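Long-range contacts in DNA polymerase sliding clamp 3 (Sulfolobus tokodaii, PDB 3AIZ), which forms part of a ring-shaped sliding clamp that encircles DNA and tethers the replicative polymerase and other DNA-processing proteins to it: residues Val3-Ala8 with Ala53-Glu58; Ile49-Gly54 with Tyr229-Gly234; Glu20-Ile25 with Val69-Phe74; Lys35-Asp40 with Ser117-Pro122. One frame throughout, in Å; residues are numbered along the deposited sequence.

Interaction 1. Residues Val3-Ala8 with Ala53-Glu58; sequences VKVIDA and AGYFEE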
loop_
_atom_site.group_PDB
_atom_site.type_symbol
_atom_site.label_atom_id
_atom_site.label_comp_id
_atom_site.label_asym_id
_atom_site.label_seq_id
_atom_site.Cartn_x
_atom_site.Cartn_y
_atom_site.Cartn_z
ATOM N N VAL C 3 34.752 -22.731 21.930
ATOM C CA VAL C 3 33.977 -21.636 22.503
ATOM C C VAL C 3 32.479 -21.831 22.270
ATOM O O VAL C 3 32.068 -22.361 21.238
ATOM C CB VAL C 3 34.423 -20.281 21.913
ATOM C CG1 VAL C 3 33.505 -19.168 22.374
ATOM C CG2 VAL C 3 35.863 -19.982 22.299
ATOM N N LYS C 4 31.668 -21.401 23.232
ATOM C CA LYS C 4 30.219 -21.550 23.135
ATOM C C LYS C 4 29.478 -20.241 23.397
ATOM O O LYS C 4 29.689 -19.588 24.419
ATOM C CB LYS C 4 29.724 -22.628 24.102
ATOM C CG LYS C 4 28.210 -22.781 24.137
ATOM C CD LYS C 4 27.778 -23.785 25.193
ATOM C CE LYS C 4 26.264 -23.938 25.224
ATOM N NZ LYS C 4 25.827 -24.927 26.249
ATOM N N VAL C 5 28.603 -19.870 22.467
ATOM C CA VAL C 5 27.787 -18.670 22.604
ATOM C C VAL C 5 26.326 -19.047 22.801
ATOM O O VAL C 5 25.815 -19.937 22.124
ATOM C CB VAL C 5 27.892 -17.775 21.356
ATOM C CG1 VAL C 5 26.946 -16.589 21.469
ATOM C CG2 VAL C 5 29.322 -17.308 21.153
ATOM N N ILE C 6 25.652 -18.370 23.725
ATOM C CA ILE C 6 24.237 -18.634 23.966
ATOM C C ILE C 6 23.342 -17.806 23.044
ATOM O O ILE C 6 22.627 -18.356 22.208
ATOM C CB ILE C 6 23.848 -18.393 25.435
ATOM C CG1 ILE C 6 24.545 -19.413 26.338
ATOM C CG2 ILE C 6 22.340 -18.481 25.606
ATOM C CD1 ILE C 6 24.195 -19.274 27.805
ATOM N N ASP C 7 23.382 -16.486 23.200
ATOM C CA ASP C 7 22.608 -15.600 22.336
ATOM C C ASP C 7 23.303 -15.443 20.989
ATOM O O ASP C 7 23.845 -14.382 20.680
ATOM C CB ASP C 7 22.412 -14.233 22.995
ATOM C CG ASP C 7 21.465 -13.337 22.214
ATOM O OD1 ASP C 7 20.996 -13.756 21.134
ATOM O OD2 ASP C 7 21.187 -12.213 22.682
ATOM N N ALA C 8 23.281 -16.506 20.193
ATOM C CA ALA C 8 23.979 -16.524 18.912
ATOM C C ALA C 8 23.295 -15.647 17.871
ATOM O O ALA C 8 23.890 -15.311 16.847
ATOM C CB ALA C 8 24.111 -17.951 18.401
ATOM N N ALA C 53 36.334 -13.302 27.333
ATOM C CA ALA C 53 35.945 -14.671 27.644
ATOM C C ALA C 53 34.594 -14.722 28.352
ATOM O O ALA C 53 33.790 -15.621 28.110
ATOM C CB ALA C 53 37.014 -15.341 28.491
ATOM N N GLY C 54 34.350 -13.747 29.222
ATOM C CA GLY C 54 33.123 -13.699 29.997
ATOM C C GLY C 54 31.875 -13.568 29.147
ATOM O O GLY C 54 30.782 -13.936 29.577
ATOM N N TYR C 55 32.035 -13.036 27.940
ATOM C CA TYR C 55 30.918 -12.884 27.013
ATOM C C TYR C 55 30.330 -14.245 26.666
ATOM O O TYR C 55 29.126 -14.379 26.453
ATOM C CB TYR C 55 31.379 -12.171 25.739
ATOM C CG TYR C 55 30.310 -12.032 24.677
ATOM C CD1 TYR C 55 29.518 -10.893 24.607
ATOM C CD2 TYR C 55 30.100 -13.034 23.738
ATOM C CE1 TYR C 55 28.544 -10.759 23.639
ATOM C CE2 TYR C 55 29.128 -12.908 22.765
ATOM C CZ TYR C 55 28.353 -11.769 22.720
ATOM O OH TYR C 55 27.383 -11.638 21.753
ATOM N N PHE C 56 31.194 -15.254 26.614
ATOM C CA PHE C 56 30.780 -16.605 26.270
ATOM C C PHE C 56 30.386 -17.387 27.515
ATOM O O PHE C 56 30.855 -17.096 28.617
ATOM C CB PHE C 56 31.914 -17.338 25.550
ATOM C CG PHE C 56 32.496 -16.573 24.397
ATOM C CD1 PHE C 56 31.856 -16.551 23.170
ATOM C CD2 PHE C 56 33.686 -15.883 24.538
ATOM C CE1 PHE C 56 32.393 -15.855 22.105
ATOM C CE2 PHE C 56 34.227 -15.183 23.479
ATOM C CZ PHE C 56 33.579 -15.168 22.261
ATOM N N GLU C 57 29.522 -18.381 27.336
ATOM C CA GLU C 57 29.169 -19.282 28.424
ATOM C C GLU C 57 30.333 -20.228 28.692
ATOM O O GLU C 57 30.619 -20.572 29.839
ATOM C CB GLU C 57 27.911 -20.080 28.082
ATOM C CG GLU C 57 27.477 -21.041 29.174
ATOM C CD GLU C 57 26.344 -21.949 28.737
ATOM O OE1 GLU C 57 25.919 -21.850 27.567
ATOM O OE2 GLU C 57 25.880 -22.764 29.563
ATOM N N GLU C 58 31.002 -20.644 27.620
ATOM C CA GLU C 58 32.178 -21.497 27.726
ATOM C C GLU C 58 33.300 -20.944 26.858
ATOM O O GLU C 58 33.095 -20.639 25.684
ATOM C CB GLU C 58 31.850 -22.930 27.302
ATOM C CG GLU C 58 30.824 -23.626 28.184
ATOM C CD GLU C 58 30.518 -25.040 27.722
ATOM O OE1 GLU C 58 31.146 -25.499 26.745
ATOM O OE2 GLU C 58 29.646 -25.692 28.337
#
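Lys4 and Glu58 are partners where the short strand 58-60 joins the edge of strand 2-5, an antiparallel hydrogen-bonded pair in the N-terminal half of the PCNA clamp fold. Lys4 N donates to Glu58 O over 2.9 Å with an N-H...O angle of 163°, and the residue's own carbonyl, Lys4 O, takes a longer bond from Glu57 N. The lysine side chain can be followed outward: CB lies 3.9 Å from Glu58 CB, CD touches both Glu57 OE1 and the carboxylate carbon of Glu58, and CE comes up against Glu57 OE1. At the tip NZ makes a salt bridge with Glu57 OE1 at 3.3 Å. Both chains are fully extended and run alongside each other in the same direction, which brings the two charges together at their ends. Glu58 turns its carboxylate to Arg2, its salt-bridge partner. Beneath this charged surface lies Phe56, facing helix 8-18 through Phe11. Its CG sits beside its own backbone N (chi1 -51°), which lays the ring between neighbours: Val3 CG1 covers one face as a CH-pi contact, CD2 of Tyr55 stands over the opposite one, and Val5 reaches the rim. Val5 CG2 meets that rim in the ring plane, 3.3 Å from Phe56 CD1.

Interaction 2. Residues Ile49-Gly54 with Tyr229-Gly234; sequences ILIPAG and YNLPQG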
loop_
_atom_site.group_PDB
_atom_site.type_symbol
_atom_site.label_atom_id
_atom_site.label_comp_id
_atom_site.label_asym_id
_atom_site.label_seq_id
_atom_site.Cartn_x
_atom_site.Cartn_y
_atom_site.Cartn_z
ATOM N N ILE C 49 37.683 -4.980 17.487
ATOM C CA ILE C 49 36.683 -5.645 18.314
ATOM C C ILE C 49 37.316 -6.521 19.389
ATOM O O ILE C 49 38.301 -7.216 19.141
ATOM C CB ILE C 49 35.738 -6.510 17.460
ATOM C CG1 ILE C 49 35.036 -5.651 16.406
ATOM C CG2 ILE C 49 34.719 -7.215 18.342
ATOM C CD1 ILE C 49 34.158 -6.440 15.457
ATOM N N LEU C 50 36.744 -6.476 20.588
ATOM C CA LEU C 50 37.178 -7.338 21.678
ATOM C C LEU C 50 35.983 -8.010 22.337
ATOM O O LEU C 50 35.121 -7.346 22.911
ATOM C CB LEU C 50 37.965 -6.545 22.722
ATOM C CG LEU C 50 38.320 -7.323 23.992
ATOM C CD1 LEU C 50 39.160 -8.550 23.660
ATOM C CD2 LEU C 50 39.043 -6.431 24.990
ATOM N N ILE C 51 35.935 -9.333 22.242
ATOM C CA ILE C 51 34.875 -10.111 22.865
ATOM C C ILE C 51 35.471 -10.973 23.970
ATOM O O ILE C 51 35.929 -12.086 23.718
ATOM C CB ILE C 51 34.159 -11.003 21.838
ATOM C CG1 ILE C 51 33.714 -10.171 20.632
ATOM C CG2 ILE C 51 32.975 -11.702 22.476
ATOM C CD1 ILE C 51 33.042 -10.976 19.547
ATOM N N PRO C 52 35.473 -10.447 25.204
ATOM C CA PRO C 52 36.091 -11.088 26.370
ATOM C C PRO C 52 35.558 -12.495 26.616
ATOM O O PRO C 52 34.464 -12.833 26.165
ATOM C CB PRO C 52 35.692 -10.167 27.526
ATOM C CG PRO C 52 35.446 -8.846 26.887
ATOM C CD PRO C 52 34.856 -9.156 25.548
ATOM N N ALA C 53 36.334 -13.302 27.333
ATOM C CA ALA C 53 35.945 -14.671 27.644
ATOM C C ALA C 53 34.594 -14.722 28.352
ATOM O O ALA C 53 33.790 -15.621 28.110
ATOM C CB ALA C 53 37.014 -15.341 28.491
ATOM N N GLY C 54 34.350 -13.747 29.222
ATOM C CA GLY C 54 33.123 -13.699 29.997
ATOM C C GLY C 54 31.875 -13.568 29.147
ATOM O O GLY C 54 30.782 -13.936 29.577
ATOM N N TYR C 229 30.649 0.504 19.923
ATOM C CA TYR C 229 29.443 -0.215 20.290
ATOM C C TYR C 229 29.752 -1.170 21.432
ATOM O O TYR C 229 30.357 -2.221 21.228
ATOM C CB TYR C 229 28.881 -0.973 19.091
ATOM C CG TYR C 229 28.276 -0.080 18.034
ATOM C CD1 TYR C 229 29.023 0.342 16.941
ATOM C CD2 TYR C 229 26.956 0.341 18.126
ATOM C CE1 TYR C 229 28.472 1.155 15.970
ATOM C CE2 TYR C 229 26.397 1.155 17.160
ATOM C CZ TYR C 229 27.159 1.558 16.084
ATOM O OH TYR C 229 26.604 2.370 15.121
ATOM N N ASN C 230 29.345 -0.789 22.638
ATOM C CA ASN C 230 29.592 -1.598 23.823
ATOM C C ASN C 230 28.943 -2.972 23.734
ATOM O O ASN C 230 27.830 -3.115 23.227
ATOM C CB ASN C 230 29.108 -0.872 25.080
ATOM C CG ASN C 230 29.884 0.403 25.353
ATOM O OD1 ASN C 230 29.306 1.420 25.736
ATOM N ND2 ASN C 230 31.198 0.353 25.155
ATOM N N LEU C 231 29.650 -3.980 24.231
ATOM C CA LEU C 231 29.144 -5.344 24.248
ATOM C C LEU C 231 29.097 -5.859 25.679
ATOM O O LEU C 231 29.827 -5.368 26.541
ATOM C CB LEU C 231 30.032 -6.251 23.396
ATOM C CG LEU C 231 30.066 -5.958 21.897
ATOM C CD1 LEU C 231 31.163 -6.764 21.223
ATOM C CD2 LEU C 231 28.712 -6.244 21.262
ATOM N N PRO C 232 28.233 -6.848 25.939
ATOM C CA PRO C 232 28.128 -7.457 27.269
ATOM C C PRO C 232 29.482 -7.936 27.786
ATOM O O PRO C 232 30.375 -8.241 26.995
ATOM C CB PRO C 232 27.204 -8.653 27.028
ATOM C CG PRO C 232 26.363 -8.241 25.873
ATOM C CD PRO C 232 27.253 -7.411 24.993
ATOM N N GLN C 233 29.624 -7.990 29.106
ATOM C CA GLN C 233 30.846 -8.475 29.738
ATOM C C GLN C 233 32.072 -7.654 29.348
ATOM O O GLN C 233 33.145 -8.203 29.099
ATOM C CB GLN C 233 31.068 -9.954 29.414
ATOM C CG GLN C 233 29.881 -10.842 29.759
ATOM C CD GLN C 233 29.485 -10.746 31.220
ATOM O OE1 GLN C 233 30.333 -10.561 32.096
ATOM N NE2 GLN C 233 28.191 -10.873 31.492
ATOM N N GLY C 234 31.902 -6.336 29.293
ATOM C CA GLY C 234 33.009 -5.428 29.055
ATOM C C GLY C 234 33.601 -5.493 27.661
ATOM O O GLY C 234 34.720 -5.031 27.434
#
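Ile51 and Leu231 lie on strands that are not direct neighbours, with their CA atoms 7.6 Å apart, and the backbones converge only further on, where the CA atoms of Gly54 and Gln233 come within 5.7 Å. The contact is therefore made by side chains and carbonyls without any hydrogen bond between the segments. Leu231 reaches across with CD1, which lies 4.3 Å from Ile51 CG1 and equally close to the carbonyl oxygen of Leu50. Pro52 directs its ring at the turn that follows Leu231: its CG sits 3.3 Å from Gln233 O and also touches the carbonyl carbon of Gly234. Gln233 and Gly234 both have positive phi (60° and 69°), the left-handed backbone that turns the chain back from strand 223-231 into strand 235-241. From this turn Gln233 leans over the 3-10 segment, and CG, placed beside its own backbone N, meets Gly54 O at 3.2 Å. Strand 235-241 lies between the two segments in the long antiparallel sheet and bonds to both, to Leu50 through Tyr236 and to Tyr229 through Ala237. Ile51 packs on Phe11 and Ile14 of helix 8-18, while Tyr229 rests on helix 136-149, so the contact spans the seam between the N- and C-terminal halves.

Interaction 3. Residues Glu20-Ile25 with Val69-Phe74; sequences EFIDEI and VKLEDF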
loop_
_atom_site.group_PDB
_atom_site.type_symbol
_atom_site.label_atom_id
_atom_site.label_comp_id
_atom_site.label_asym_id
_atom_site.label_seq_id
_atom_site.Cartn_x
_atom_site.Cartn_y
_atom_site.Cartn_z
ATOM N N GLU C 20 29.991 -5.393 5.697
ATOM C CA GLU C 20 29.883 -4.100 5.035
ATOM C C GLU C 20 31.253 -3.474 4.794
ATOM O O GLU C 20 31.402 -2.603 3.938
ATOM C CB GLU C 20 29.023 -3.149 5.871
ATOM C CG GLU C 20 27.633 -3.677 6.199
ATOM C CD GLU C 20 26.687 -3.634 5.012
ATOM O OE1 GLU C 20 27.086 -3.124 3.943
ATOM O OE2 GLU C 20 25.539 -4.107 5.151
ATOM N N PHE C 21 32.252 -3.924 5.547
ATOM C CA PHE C 21 33.575 -3.308 5.500
ATOM C C PHE C 21 34.659 -4.201 4.899
ATOM O O PHE C 21 35.459 -3.746 4.080
ATOM C CB PHE C 21 33.995 -2.850 6.899
ATOM C CG PHE C 21 33.075 -1.829 7.500
ATOM C CD1 PHE C 21 31.991 -2.220 8.268
ATOM C CD2 PHE C 21 33.289 -0.476 7.290
ATOM C CE1 PHE C 21 31.141 -1.283 8.820
ATOM C CE2 PHE C 21 32.441 0.466 7.838
ATOM C CZ PHE C 21 31.365 0.062 8.604
ATOM N N ILE C 22 34.691 -5.467 5.304
ATOM C CA ILE C 22 35.768 -6.360 4.890
ATOM C C ILE C 22 35.274 -7.709 4.369
ATOM O O ILE C 22 34.162 -8.137 4.676
ATOM C CB ILE C 22 36.768 -6.588 6.037
ATOM C CG1 ILE C 22 36.057 -7.174 7.256
ATOM C CG2 ILE C 22 37.448 -5.283 6.409
ATOM C CD1 ILE C 22 36.940 -7.270 8.480
ATOM N N ASP C 23 36.118 -8.371 3.583
ATOM C CA ASP C 23 35.780 -9.662 2.989
ATOM C C ASP C 23 36.265 -10.826 3.844
ATOM O O ASP C 23 35.530 -11.786 4.078
ATOM C CB ASP C 23 36.372 -9.776 1.582
ATOM C CG ASP C 23 35.717 -8.830 0.595
ATOM O OD1 ASP C 23 34.586 -8.369 0.868
ATOM O OD2 ASP C 23 36.332 -8.551 -0.456
ATOM N N GLU C 24 37.510 -10.742 4.299
ATOM C CA GLU C 24 38.092 -11.774 5.148
ATOM C C GLU C 24 38.370 -11.220 6.537
ATOM O O GLU C 24 38.892 -10.115 6.679
ATOM C CB GLU C 24 39.381 -12.316 4.525
ATOM C CG GLU C 24 40.198 -13.228 5.438
ATOM C CD GLU C 24 41.155 -12.466 6.344
ATOM O OE1 GLU C 24 41.732 -11.452 5.892
ATOM O OE2 GLU C 24 41.338 -12.885 7.509
ATOM N N ILE C 25 38.015 -11.983 7.565
ATOM C CA ILE C 25 38.336 -11.588 8.930
ATOM C C ILE C 25 39.235 -12.623 9.586
ATOM O O ILE C 25 39.262 -13.783 9.181
ATOM C CB ILE C 25 37.077 -11.387 9.796
ATOM C CG1 ILE C 25 36.449 -12.731 10.158
ATOM C CG2 ILE C 25 36.075 -10.493 9.084
ATOM C CD1 ILE C 25 35.332 -12.617 11.166
ATOM N N VAL C 69 39.021 -16.529 7.955
ATOM C CA VAL C 69 37.949 -17.183 7.217
ATOM C C VAL C 69 37.164 -16.181 6.377
ATOM O O VAL C 69 36.909 -15.060 6.813
ATOM C CB VAL C 69 36.982 -17.919 8.168
ATOM C CG1 VAL C 69 36.357 -16.942 9.156
ATOM C CG2 VAL C 69 35.909 -18.649 7.379
ATOM N N LYS C 70 36.794 -16.586 5.165
ATOM C CA LYS C 70 35.967 -15.749 4.305
ATOM C C LYS C 70 34.672 -15.399 5.033
ATOM O O LYS C 70 33.887 -16.281 5.380
ATOM C CB LYS C 70 35.660 -16.465 2.989
ATOM C CG LYS C 70 34.835 -15.641 2.013
ATOM C CD LYS C 70 34.455 -16.451 0.784
ATOM C CE LYS C 70 33.585 -15.639 -0.164
ATOM N NZ LYS C 70 33.091 -16.454 -1.309
ATOM N N LEU C 71 34.454 -14.109 5.261
ATOM C CA LEU C 71 33.340 -13.654 6.086
ATOM C C LEU C 71 31.967 -14.006 5.510
ATOM O O LEU C 71 31.027 -14.269 6.257
ATOM C CB LEU C 71 33.444 -12.147 6.332
ATOM C CG LEU C 71 32.538 -11.566 7.418
ATOM C CD1 LEU C 71 32.795 -12.247 8.751
ATOM C CD2 LEU C 71 32.746 -10.069 7.534
ATOM N N GLU C 72 31.853 -14.012 4.185
ATOM C CA GLU C 72 30.572 -14.285 3.535
ATOM C C GLU C 72 30.034 -15.677 3.871
ATOM O O GLU C 72 28.869 -15.833 4.235
ATOM C CB GLU C 72 30.687 -14.123 2.018
ATOM C CG GLU C 72 29.384 -14.379 1.276
ATOM C CD GLU C 72 29.560 -14.388 -0.231
ATOM O OE1 GLU C 72 30.651 -14.007 -0.707
ATOM O OE2 GLU C 72 28.606 -14.776 -0.939
ATOM N N ASP C 73 30.889 -16.686 3.739
ATOM C CA ASP C 73 30.502 -18.058 4.035
ATOM C C ASP C 73 30.188 -18.224 5.515
ATOM O O ASP C 73 29.231 -18.905 5.886
ATOM C CB ASP C 73 31.614 -19.023 3.628
ATOM C CG ASP C 73 31.866 -19.019 2.137
ATOM O OD1 ASP C 73 30.931 -18.683 1.378
ATOM O OD2 ASP C 73 32.996 -19.354 1.724
ATOM N N PHE C 74 31.005 -17.597 6.354
ATOM C CA PHE C 74 30.832 -17.671 7.798
ATOM C C PHE C 74 29.537 -16.991 8.228
ATOM O O PHE C 74 28.878 -17.428 9.170
ATOM C CB PHE C 74 32.027 -17.032 8.508
ATOM C CG PHE C 74 31.965 -17.123 10.005
ATOM C CD1 PHE C 74 32.055 -18.349 10.641
ATOM C CD2 PHE C 74 31.831 -15.983 10.777
ATOM C CE1 PHE C 74 32.004 -18.436 12.020
ATOM C CE2 PHE C 74 31.782 -16.063 12.155
ATOM C CZ PHE C 74 31.868 -17.292 12.778
#
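Asp23 O takes the amide N-H of Leu71 over 2.8 Å, with an N-H...O angle of 156°. This fastens the residue just before strand 24-29 to the first residue of helix 71-78. The antiparallel pairing of that strand with strand 65-70 continues from here: Glu24 faces Lys70 as a non-hydrogen-bonded pair, and Ile25 and Val69 form the hydrogen-bonded one. There Val69 N gives a sound bond to Ile25 O at 3.0 Å, while the return bond from Ile25 N to Val69 O is weak. Lys70 takes the N-cap position, so the strand passes straight into the helix. Inside the fold Ile25 and Leu71 pack together with both branches. CG1 of Ile25 stands between its backbone N and carbonyl carbon (chi1 74°), carrying CD1 to within 3.5 Å of Leu71 CD1, and Ile25 CG2 touches both methyls of the leucine. Leu71 CD2 also reaches back to Ile22 O, 3.7 Å away. On the other face of the sheet the Glu24 carboxylate bonds to Thr26 OG1. Helix 8-18 backs the apolar cluster, Phe15 touching Ile25 and Leu71, and Leu18 touching Leu71; Val69 and Phe74 meet Phe111 of strand 106-111.

Interaction 4. Residues Lys35-Asp40 with Ser117-Pro122; sequences KIRGID and SEIETP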
loop_
_atom_site.group_PDB
_atom_site.type_symbol
_atom_site.label_atom_id
_atom_site.label_comp_id
_atom_site.label_asym_id
_atom_site.label_seq_id
_atom_site.Cartn_x
_atom_site.Cartn_y
_atom_site.Cartn_z
ATOM N N LYS C 35 39.681 -11.538 19.907
ATOM C CA LYS C 35 40.021 -10.258 19.300
ATOM C C LYS C 35 39.836 -10.320 17.790
ATOM O O LYS C 35 40.334 -11.230 17.130
ATOM C CB LYS C 35 41.457 -9.856 19.642
ATOM C CG LYS C 35 41.692 -9.614 21.124
ATOM C CD LYS C 35 43.132 -9.216 21.401
ATOM C CE LYS C 35 43.364 -8.994 22.886
ATOM N NZ LYS C 35 44.753 -8.536 23.166
ATOM N N ILE C 36 39.104 -9.353 17.252
ATOM C CA ILE C 36 38.884 -9.267 15.817
ATOM C C ILE C 36 39.281 -7.881 15.344
ATOM O O ILE C 36 38.884 -6.878 15.933
ATOM C CB ILE C 36 37.414 -9.526 15.448
ATOM C CG1 ILE C 36 36.960 -10.885 15.982
ATOM C CG2 ILE C 36 37.225 -9.451 13.941
ATOM C CD1 ILE C 36 35.487 -11.144 15.797
ATOM N N ARG C 37 40.068 -7.828 14.278
ATOM C CA ARG C 37 40.606 -6.565 13.801
ATOM C C ARG C 37 40.716 -6.563 12.285
ATOM O O ARG C 37 41.315 -7.463 11.698
ATOM C CB ARG C 37 41.974 -6.315 14.435
ATOM C CG ARG C 37 42.682 -5.076 13.936
ATOM C CD ARG C 37 43.935 -4.811 14.751
ATOM N NE ARG C 37 43.628 -4.606 16.165
ATOM C CZ ARG C 37 44.529 -4.270 17.081
ATOM N NH1 ARG C 37 45.797 -4.099 16.733
ATOM N NH2 ARG C 37 44.163 -4.102 18.346
ATOM N N GLY C 38 40.130 -5.550 11.655
ATOM C CA GLY C 38 40.161 -5.436 10.209
ATOM C C GLY C 38 40.187 -3.998 9.736
ATOM O O GLY C 38 40.056 -3.069 10.532
ATOM N N ILE C 39 40.356 -3.815 8.431
ATOM C CA ILE C 39 40.372 -2.484 7.841
ATOM C C ILE C 39 39.871 -2.533 6.400
ATOM O O ILE C 39 40.377 -3.300 5.582
ATOM C CB ILE C 39 41.783 -1.860 7.896
ATOM C CG1 ILE C 39 41.775 -0.449 7.308
ATOM C CG2 ILE C 39 42.791 -2.741 7.171
ATOM C CD1 ILE C 39 43.131 0.223 7.336
ATOM N N ASP C 40 38.865 -1.719 6.097
ATOM C CA ASP C 40 38.254 -1.718 4.771
ATOM C C ASP C 40 39.259 -1.355 3.678
ATOM O O ASP C 40 40.280 -0.727 3.952
ATOM C CB ASP C 40 37.039 -0.784 4.733
ATOM C CG ASP C 40 37.380 0.642 5.120
ATOM O OD1 ASP C 40 38.569 0.929 5.372
ATOM O OD2 ASP C 40 36.454 1.478 5.170
ATOM N N SER C 117 45.922 -11.590 6.883
ATOM C CA SER C 117 46.822 -10.455 7.027
ATOM C C SER C 117 46.855 -9.961 8.468
ATOM O O SER C 117 45.906 -10.159 9.226
ATOM C CB SER C 117 46.391 -9.314 6.106
ATOM O OG SER C 117 46.408 -9.718 4.748
ATOM N N GLU C 118 47.958 -9.324 8.840
ATOM C CA GLU C 118 48.062 -8.670 10.136
ATOM C C GLU C 118 47.708 -7.199 9.973
ATOM O O GLU C 118 48.247 -6.515 9.103
ATOM C CB GLU C 118 49.476 -8.811 10.703
ATOM C CG GLU C 118 49.890 -10.245 10.997
ATOM C CD GLU C 118 51.308 -10.342 11.529
ATOM O OE1 GLU C 118 51.995 -9.299 11.587
ATOM O OE2 GLU C 118 51.736 -11.461 11.888
ATOM N N ILE C 119 46.792 -6.715 10.806
ATOM C CA ILE C 119 46.353 -5.330 10.715
ATOM C C ILE C 119 47.038 -4.461 11.766
ATOM O O ILE C 119 46.863 -4.663 12.967
ATOM C CB ILE C 119 44.819 -5.199 10.847
ATOM C CG1 ILE C 119 44.110 -5.960 9.723
ATOM C CG2 ILE C 119 44.406 -3.738 10.818
ATOM C CD1 ILE C 119 44.037 -7.458 9.935
ATOM N N GLU C 120 47.822 -3.496 11.298
ATOM C CA GLU C 120 48.535 -2.582 12.183
ATOM C C GLU C 120 47.628 -1.448 12.647
ATOM O O GLU C 120 46.855 -0.901 11.860
ATOM C CB GLU C 120 49.763 -2.011 11.468
ATOM C CG GLU C 120 50.514 -0.952 12.258
ATOM C CD GLU C 120 51.722 -0.420 11.510
ATOM O OE1 GLU C 120 52.169 -1.086 10.551
ATOM O OE2 GLU C 120 52.225 0.662 11.883
ATOM N N THR C 121 47.725 -1.102 13.928
ATOM C CA THR C 121 46.937 -0.009 14.492
ATOM C C THR C 121 47.289 1.322 13.834
ATOM O O THR C 121 48.447 1.738 13.845
ATOM C CB THR C 121 47.133 0.106 16.013
ATOM O OG1 THR C 121 46.567 -1.044 16.657
ATOM C CG2 THR C 121 46.457 1.362 16.543
ATOM N N PRO C 122 46.282 1.994 13.256
ATOM C CA PRO C 122 46.462 3.226 12.480
ATOM C C PRO C 122 46.832 4.434 13.337
ATOM O O PRO C 122 47.575 5.301 12.876
ATOM C CB PRO C 122 45.080 3.451 11.847
ATOM C CG PRO C 122 44.358 2.144 11.988
ATOM C CD PRO C 122 44.881 1.546 13.251
#
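Ile119 puts its side chain against Arg37, Gly38 and Ile39, holding the interdomain connecting loop of this PCNA-family clamp on strand 33-39. CG1 of Ile119 lies beside its own backbone N (chi1 -61°), and the branch runs down to the strand, with CG1 4.0 Å from Gly38 CA and CD1 close to the carbonyl oxygen of Arg37. The arginine and isoleucine side chains lie alongside each other and run in opposite senses. Arg37 CG is 3.8 Å from Ile119 CB, and Arg37 CD approaches Ile119 O at 3.4 Å. Beyond CD the arginine bends (chi3 -60°), which turns the edge of its guanidinium towards that same carbonyl, with Ile119 O lying in the plane of the group. NH1 also comes within 3.2 Å of Thr121 OG1, but at too poor an angle for a hydrogen bond. What fixes the guanidinium comes from further out, a salt bridge from Arg37 NH2 to Asp48 on strand 45-52. The same strand supplies Phe46, which touches Arg37, Ile119 and Pro122, and pairs with Gly38 through Ile47. In PCNA clamps this loop borders the pocket that receives PIP-box peptides of partner proteins, and the contact probably helps frame that site here. On the far side of Gly38 from Arg37, Ile39 meets the loop methyl to methyl, CG2 lying 4.1 Å from Ile119 CG2.

In the fold
From the N terminus the chain opens interactions 1, 3, 4 and 2 in turn, at residues 3-8, 20-25, 35-40 and 49-54, and closes them in the order 1, 3, 4, 2. Interactions 1, 3 and 4 cross one another, and 2 crosses 3 and 4; none nests. Interaction 1 shuts the first loop at 53-58, on the stretch where interaction 2 opens, Ala53 and Gly54 belonging to both. Interaction 3 closes at 69-74 and interaction 4 at the connecting loop 117-122. Interaction 2 closes last, joining the two halves of the chain. Strands 24-29, 33-39 and 45-52, adjacent in the long sheet, link interactions 3, 4 and 2, whereas interaction 1 belongs to the five-stranded sheet.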